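Local atomic coordinates of genome polyprotein (Chicken sicinivirus JSY, PDB entry 6QWT), a protein that probably copies the viral genome as 3Dpol, the RNA-dependent RNA polymerase released from the C-terminal end of the polyprotein. Residues A[387-390]-A[391-394]; A[435-438]-A[439-443]. All blocks are in the same frame, centred on the assembly; numbering follows the deposited sequence.

Contact 1: A[387-390]-A[391-394]; sequences VPDE and RFPT
The carboxylate of D389 reaches round the bend to the backbone of R391 and F392, and its OD1 takes up both amide hydrogens. The bond from F392 N to D389 OD1 is 2.9 Å long and nearly straight (162°), and uses the anti lone pair of that oxygen. R391 N lies 3.0 Å from D389 OD1 but comes from well above the carboxylate plane, a more bent approach. A trans chi1 of -174° sets the acid group next to the carbonyl carbon of D389, from where OD1 reaches the two amides. The other oxygen, OD2, is bonded to H397 NE2 and Q463 NE2, an arrangement that should fix the rotation of the buried carboxylate and probably favours its charged form.

R391 CB lies in van der Waals contact with the same oxygen, 3.6 Å from D389 OD1, before the extended chain leads the guanidinium away from the turn; on the way its CG lies above one face of the F392 ring, toward the rim. That ring also meets D389 OD1 at its edge, through CD2 at 3.6 Å. P393, which has no N-H to offer, instead sends its CA-H toward D389 O, with CA 3.3 Å from that oxygen. Nearby, P388 CB packs 3.4 Å from P393 O.

An aspartate side chain accepting from the amides two and three residues on is an Asx turn extended by a second bond. Here it shapes the loop of the β-hairpin 384-388/396-400, which probably corresponds to motif E of picornaviral polymerases.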
ATOM      1  N   VAL A 387       0.280 -15.320  15.720  1.00 21.77           N
ATOM      2  CA  VAL A 387       0.685 -16.171  16.828  1.00 25.41           C
ATOM      3  C   VAL A 387      -0.141 -15.835  18.065  1.00 22.05           C
ATOM      4  O   VAL A 387      -0.038 -14.723  18.592  1.00 22.37           O
ATOM      5  CB  VAL A 387       2.185 -16.042  17.143  1.00 22.41           C
ATOM      6  CG1 VAL A 387       2.544 -16.899  18.346  1.00 18.72           C
ATOM      7  CG2 VAL A 387       3.019 -16.439  15.930  1.00 17.87           C
ATOM      8  N   PRO A 388      -0.974 -16.750  18.563  1.00 22.79           N
ATOM      9  CA  PRO A 388      -1.741 -16.464  19.786  1.00 26.41           C
ATOM     10  C   PRO A 388      -0.832 -16.232  20.986  1.00 22.48           C
ATOM     11  O   PRO A 388       0.250 -16.809  21.099  1.00 22.01           O
ATOM     12  CB  PRO A 388      -2.595 -17.725  19.973  1.00 28.88           C
ATOM     13  CG  PRO A 388      -2.679 -18.336  18.606  1.00 23.13           C
ATOM     14  CD  PRO A 388      -1.360 -18.032  17.952  1.00 25.53           C
ATOM     15  N   ASP A 389      -1.291 -15.367  21.887  1.00 23.12           N
ATOM     16  CA  ASP A 389      -0.536 -15.083  23.100  1.00 28.79           C
ATOM     17  C   ASP A 389      -0.498 -16.312  24.002  1.00 32.14           C
ATOM     18  O   ASP A 389      -1.490 -17.034  24.139  1.00 30.60           O
ATOM     19  CB  ASP A 389      -1.155 -13.894  23.835  1.00 27.93           C
ATOM     20  CG  ASP A 389      -0.338 -13.453  25.036  1.00 32.52           C
ATOM     21  OD1 ASP A 389      -0.742 -13.768  26.175  1.00 31.22           O
ATOM     22  OD2 ASP A 389       0.704 -12.788  24.841  1.00 28.69           O
ATOM     23  N   GLU A 390       0.664 -16.554  24.616  1.00 31.91           N
ATOM     24  CA  GLU A 390       0.849 -17.761  25.418  1.00 36.54           C
ATOM     25  C   GLU A 390      -0.079 -17.791  26.627  1.00 38.61           C
ATOM     26  O   GLU A 390      -0.478 -18.872  27.074  1.00 37.36           O
ATOM     27  CB  GLU A 390       2.307 -17.872  25.869  1.00 41.82           C
ATOM     28  CG  GLU A 390       3.166 -18.769  24.985  1.00 52.03           C
ATOM     29  CD  GLU A 390       4.637 -18.734  25.368  1.00 57.95           C
ATOM     30  OE1 GLU A 390       5.488 -18.668  24.455  1.00 57.67           O
ATOM     31  OE2 GLU A 390       4.942 -18.773  26.580  1.00 57.91           O
ATOM     32  N   ARG A 391      -0.436 -16.629  27.168  1.00 36.95           N
ATOM     33  CA  ARG A 391      -1.256 -16.558  28.370  1.00 32.30           C
ATOM     34  C   ARG A 391      -2.716 -16.242  28.083  1.00 36.52           C
ATOM     35  O   ARG A 391      -3.605 -16.765  28.765  1.00 36.53           O
ATOM     36  CB  ARG A 391      -0.690 -15.513  29.335  1.00 38.23           C
ATOM     37  CG  ARG A 391      -1.513 -15.340  30.598  1.00 45.49           C
ATOM     38  CD  ARG A 391      -0.791 -14.487  31.620  1.00 52.76           C
ATOM     39  NE  ARG A 391      -1.619 -14.258  32.798  1.00 61.72           N
ATOM     40  CZ  ARG A 391      -1.211 -13.604  33.880  1.00 60.70           C
ATOM     41  NH1 ARG A 391       0.018 -13.112  33.931  1.00 68.41           N
ATOM     42  NH2 ARG A 391      -2.034 -13.439  34.907  1.00 62.58           N
ATOM     43  N   PHE A 392      -2.987 -15.391  27.090  1.00 33.98           N
ATOM     44  CA  PHE A 392      -4.344 -15.050  26.666  1.00 31.51           C
ATOM     45  C   PHE A 392      -4.487 -15.458  25.203  1.00 33.31           C
ATOM     46  O   PHE A 392      -4.372 -14.617  24.295  1.00 26.65           O
ATOM     47  CB  PHE A 392      -4.634 -13.564  26.867  1.00 36.28           C
ATOM     48  CG  PHE A 392      -4.326 -13.069  28.253  1.00 39.68           C
ATOM     49  CD1 PHE A 392      -5.288 -13.110  29.248  1.00 40.14           C
ATOM     50  CD2 PHE A 392      -3.076 -12.556  28.560  1.00 40.23           C
ATOM     51  CE1 PHE A 392      -5.009 -12.653  30.522  1.00 41.38           C
ATOM     52  CE2 PHE A 392      -2.791 -12.095  29.833  1.00 38.57           C
ATOM     53  CZ  PHE A 392      -3.758 -12.145  30.815  1.00 41.48           C
ATOM     54  N   PRO A 393      -4.761 -16.740  24.938  1.00 30.17           N
ATOM     55  CA  PRO A 393      -4.681 -17.252  23.556  1.00 30.54           C
ATOM     56  C   PRO A 393      -5.701 -16.659  22.597  1.00 28.93           C
ATOM     57  O   PRO A 393      -5.535 -16.815  21.382  1.00 29.68           O
ATOM     58  CB  PRO A 393      -4.905 -18.762  23.725  1.00 32.24           C
ATOM     59  CG  PRO A 393      -4.694 -19.035  25.188  1.00 33.05           C
ATOM     60  CD  PRO A 393      -5.119 -17.795  25.897  1.00 32.40           C
ATOM     61  N   THR A 394      -6.753 -16.003  23.088  1.00 25.16           N
ATOM     62  CA  THR A 394      -7.713 -15.399  22.172  1.00 27.63           C
ATOM     63  C   THR A 394      -7.151 -14.157  21.495  1.00 29.01           C
ATOM     64  O   THR A 394      -7.715 -13.704  20.493  1.00 28.63           O
ATOM     65  CB  THR A 394      -9.006 -15.045  22.907  1.00 30.14           C
ATOM     66  OG1 THR A 394      -8.711 -14.165  23.997  1.00 39.49           O
ATOM     67  CG2 THR A 394      -9.681 -16.302  23.441  1.00 34.49           C
TER

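Contact 2: A[435-438]-A[439-443]; sequences NYQK and WCDTV
Y436 and C440, one helical turn apart, meet through a sulfur-aromatic contact: C440 SG sits over one face of the phenol ring, 3.6 Å from the Y436 ring centroid and only 16° off its normal. The tyrosine ring is brought there by a chi1 of 178°, which leans it toward the next turn, where C440 stands. W439 adds an apolar touch at the same ring, its CZ3 4.1 Å from Y436 CE1, in an oblique approach. One face of the indole meets V443 CG2, 3.6 Å above its plane.

Polar side chains pair on the exposed side. A bend at chi2 (57°) folds the chain of Q437 back toward D441, and NE2 bonds D441 OD1 at 2.7 Å; the oxygen lies close to the amide plane, whereas the donor stands above the carboxylate plane.

Backbone bonds of the α-helix run from residue i+4 to i, as in D441 N to Q437 O at 2.8 Å. K438 O is gripped twice, by T442 N at 3.0 Å and T442 OG1 at 2.9 Å, which arrive from opposite faces of the carbonyl plane.

These residues belong to helix 433-449. Its buried side rests on helix 417-428, where W439 touches L424, C425 and A428, while Y436 reaches Y459 and L462 of helix 459-469 and bonds I457 O through its hydroxyl. Y405 of helix 402-408 meets the W439 indole edge-to-face.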
ATOM      1  N   ASN A 435      13.464 -13.659  22.667  1.00 27.37           N
ATOM      2  CA  ASN A 435      13.868 -13.324  21.308  1.00 26.86           C
ATOM      3  C   ASN A 435      14.023 -11.818  21.153  1.00 25.74           C
ATOM      4  O   ASN A 435      14.926 -11.346  20.454  1.00 24.95           O
ATOM      5  CB  ASN A 435      12.860 -13.879  20.306  1.00 27.74           C
ATOM      6  CG  ASN A 435      12.818 -15.389  20.315  1.00 35.27           C
ATOM      7  OD1 ASN A 435      13.848 -16.047  20.173  1.00 36.54           O
ATOM      8  ND2 ASN A 435      11.628 -15.951  20.498  1.00 32.94           N
ATOM      9  N   TYR A 436      13.157 -11.049  21.817  1.00 25.14           N
ATOM     10  CA  TYR A 436      13.333  -9.603  21.878  1.00 20.48           C
ATOM     11  C   TYR A 436      14.650  -9.243  22.547  1.00 25.49           C
ATOM     12  O   TYR A 436      15.383  -8.371  22.066  1.00 23.23           O
ATOM     13  CB  TYR A 436      12.160  -8.979  22.631  1.00 19.14           C
ATOM     14  CG  TYR A 436      12.240  -7.481  22.820  1.00 23.21           C
ATOM     15  CD1 TYR A 436      12.288  -6.622  21.727  1.00 22.03           C
ATOM     16  CD2 TYR A 436      12.255  -6.922  24.093  1.00 19.92           C
ATOM     17  CE1 TYR A 436      12.354  -5.249  21.899  1.00 19.21           C
ATOM     18  CE2 TYR A 436      12.322  -5.550  24.271  1.00 17.16           C
ATOM     19  CZ  TYR A 436      12.371  -4.720  23.171  1.00 19.30           C
ATOM     20  OH  TYR A 436      12.435  -3.353  23.343  1.00 17.30           O
ATOM     21  N   GLN A 437      14.974  -9.915  23.655  1.00 23.64           N
ATOM     22  CA  GLN A 437      16.207  -9.609  24.370  1.00 25.43           C
ATOM     23  C   GLN A 437      17.432  -9.926  23.524  1.00 24.41           C
ATOM     24  O   GLN A 437      18.422  -9.188  23.552  1.00 23.61           O
ATOM     25  CB  GLN A 437      16.253 -10.379  25.689  1.00 26.47           C
ATOM     26  CG  GLN A 437      17.322  -9.887  26.644  1.00 29.33           C
ATOM     27  CD  GLN A 437      17.176  -8.412  26.958  1.00 34.91           C
ATOM     28  OE1 GLN A 437      16.080  -7.935  27.263  1.00 36.14           O
ATOM     29  NE2 GLN A 437      18.279  -7.677  26.875  1.00 31.30           N
ATOM     30  N   LYS A 438      17.383 -11.024  22.760  1.00 25.97           N
ATOM     31  CA  LYS A 438      18.521 -11.394  21.922  1.00 27.26           C
ATOM     32  C   LYS A 438      18.797 -10.327  20.870  1.00 24.25           C
ATOM     33  O   LYS A 438      19.956  -9.987  20.605  1.00 22.97           O
ATOM     34  CB  LYS A 438      18.273 -12.751  21.262  1.00 23.67           C
ATOM     35  CG  LYS A 438      18.442 -13.941  22.197  1.00 25.92           C
ATOM     36  CD  LYS A 438      17.976 -15.233  21.534  1.00 33.22           C
ATOM     37  CE  LYS A 438      18.154 -16.437  22.454  1.00 36.30           C
ATOM     38  NZ  LYS A 438      17.262 -16.379  23.645  1.00 35.76           N
ATOM     39  N   TRP A 439      17.740  -9.789  20.259  1.00 24.41           N
ATOM     40  CA  TRP A 439      17.908  -8.693  19.312  1.00 21.03           C
ATOM     41  C   TRP A 439      18.483  -7.461  20.003  1.00 22.31           C
ATOM     42  O   TRP A 439      19.424  -6.838  19.500  1.00 24.41           O
ATOM     43  CB  TRP A 439      16.571  -8.372  18.645  1.00 20.26           C
ATOM     44  CG  TRP A 439      16.620  -7.171  17.753  1.00 21.81           C
ATOM     45  CD1 TRP A 439      17.194  -7.089  16.517  1.00 19.61           C
ATOM     46  CD2 TRP A 439      16.074  -5.876  18.029  1.00 23.72           C
ATOM     47  NE1 TRP A 439      17.042  -5.822  16.006  1.00 21.37           N
ATOM     48  CE2 TRP A 439      16.356  -5.057  16.915  1.00 21.19           C
ATOM     49  CE3 TRP A 439      15.375  -5.327  19.110  1.00 20.84           C
ATOM     50  CZ2 TRP A 439      15.964  -3.722  16.851  1.00 21.91           C
ATOM     51  CZ3 TRP A 439      14.988  -4.000  19.045  1.00 21.87           C
ATOM     52  CH2 TRP A 439      15.281  -3.212  17.924  1.00 19.13           C
ATOM     53  N   CYS A 440      17.934  -7.102  21.168  1.00 19.74           N
ATOM     54  CA  CYS A 440      18.428  -5.932  21.892  1.00 22.83           C
ATOM     55  C   CYS A 440      19.894  -6.093  22.276  1.00 27.01           C
ATOM     56  O   CYS A 440      20.689  -5.158  22.127  1.00 26.53           O
ATOM     57  CB  CYS A 440      17.583  -5.682  23.142  1.00 24.58           C
ATOM     58  SG  CYS A 440      15.846  -5.273  22.842  1.00 21.71           S
ATOM     59  N   ASP A 441      20.271  -7.273  22.776  1.00 28.40           N
ATOM     60  CA  ASP A 441      21.645  -7.483  23.220  1.00 26.58           C
ATOM     61  C   ASP A 441      22.622  -7.440  22.051  1.00 23.13           C
ATOM     62  O   ASP A 441      23.713  -6.870  22.168  1.00 28.09           O
ATOM     63  CB  ASP A 441      21.755  -8.814  23.968  1.00 24.11           C
ATOM     64  CG  ASP A 441      21.095  -8.774  25.334  1.00 32.56           C
ATOM     65  OD1 ASP A 441      20.793  -7.662  25.821  1.00 34.64           O
ATOM     66  OD2 ASP A 441      20.870  -9.854  25.924  1.00 33.81           O
ATOM     67  N   THR A 442      22.250  -8.031  20.914  1.00 25.61           N
ATOM     68  CA  THR A 442      23.134  -8.013  19.751  1.00 27.83           C
ATOM     69  C   THR A 442      23.300  -6.599  19.207  1.00 26.44           C
ATOM     70  O   THR A 442      24.408  -6.196  18.833  1.00 22.37           O
ATOM     71  CB  THR A 442      22.594  -8.946  18.668  1.00 24.02           C
ATOM     72  OG1 THR A 442      22.433 -10.261  19.207  1.00 23.46           O
ATOM     73  CG2 THR A 442      23.552  -9.006  17.483  1.00 24.16           C
ATOM     74  N   VAL A 443      22.214  -5.829  19.166  1.00 26.17           N
ATOM     75  CA  VAL A 443      22.290  -4.456  18.681  1.00 26.50           C
ATOM     76  C   VAL A 443      23.120  -3.600  19.630  1.00 28.97           C
ATOM     77  O   VAL A 443      23.906  -2.751  19.194  1.00 24.87           O
ATOM     78  CB  VAL A 443      20.871  -3.893  18.487  1.00 27.87           C
ATOM     79  CG1 VAL A 443      20.903  -2.379  18.324  1.00 21.63           C
ATOM     80  CG2 VAL A 443      20.200  -4.558  17.289  1.00 21.66           C
TER

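How the contacts relate
Both contacts are local, and they come in series along the chain, on the same side of its centre; their centres lie 22 Å apart and their nearest atoms about 8 Å, without touching. Contact 1 is a surface turn with one buried carboxylate, and its bonds run from that side chain to backbone amides of the loop, just past the end of strand 384-388. Contact 2 is partly buried inside a helix built on i+4 to i backbone bonds; its side chains pack aromatic rings and sulfur inward and place the Q437–D441 pair outward, with T442 adding a bond to the backbone. Helix 459-469 is their common neighbour, touched by D389 and F392 from the hairpin and by Y436 from helix 433-449.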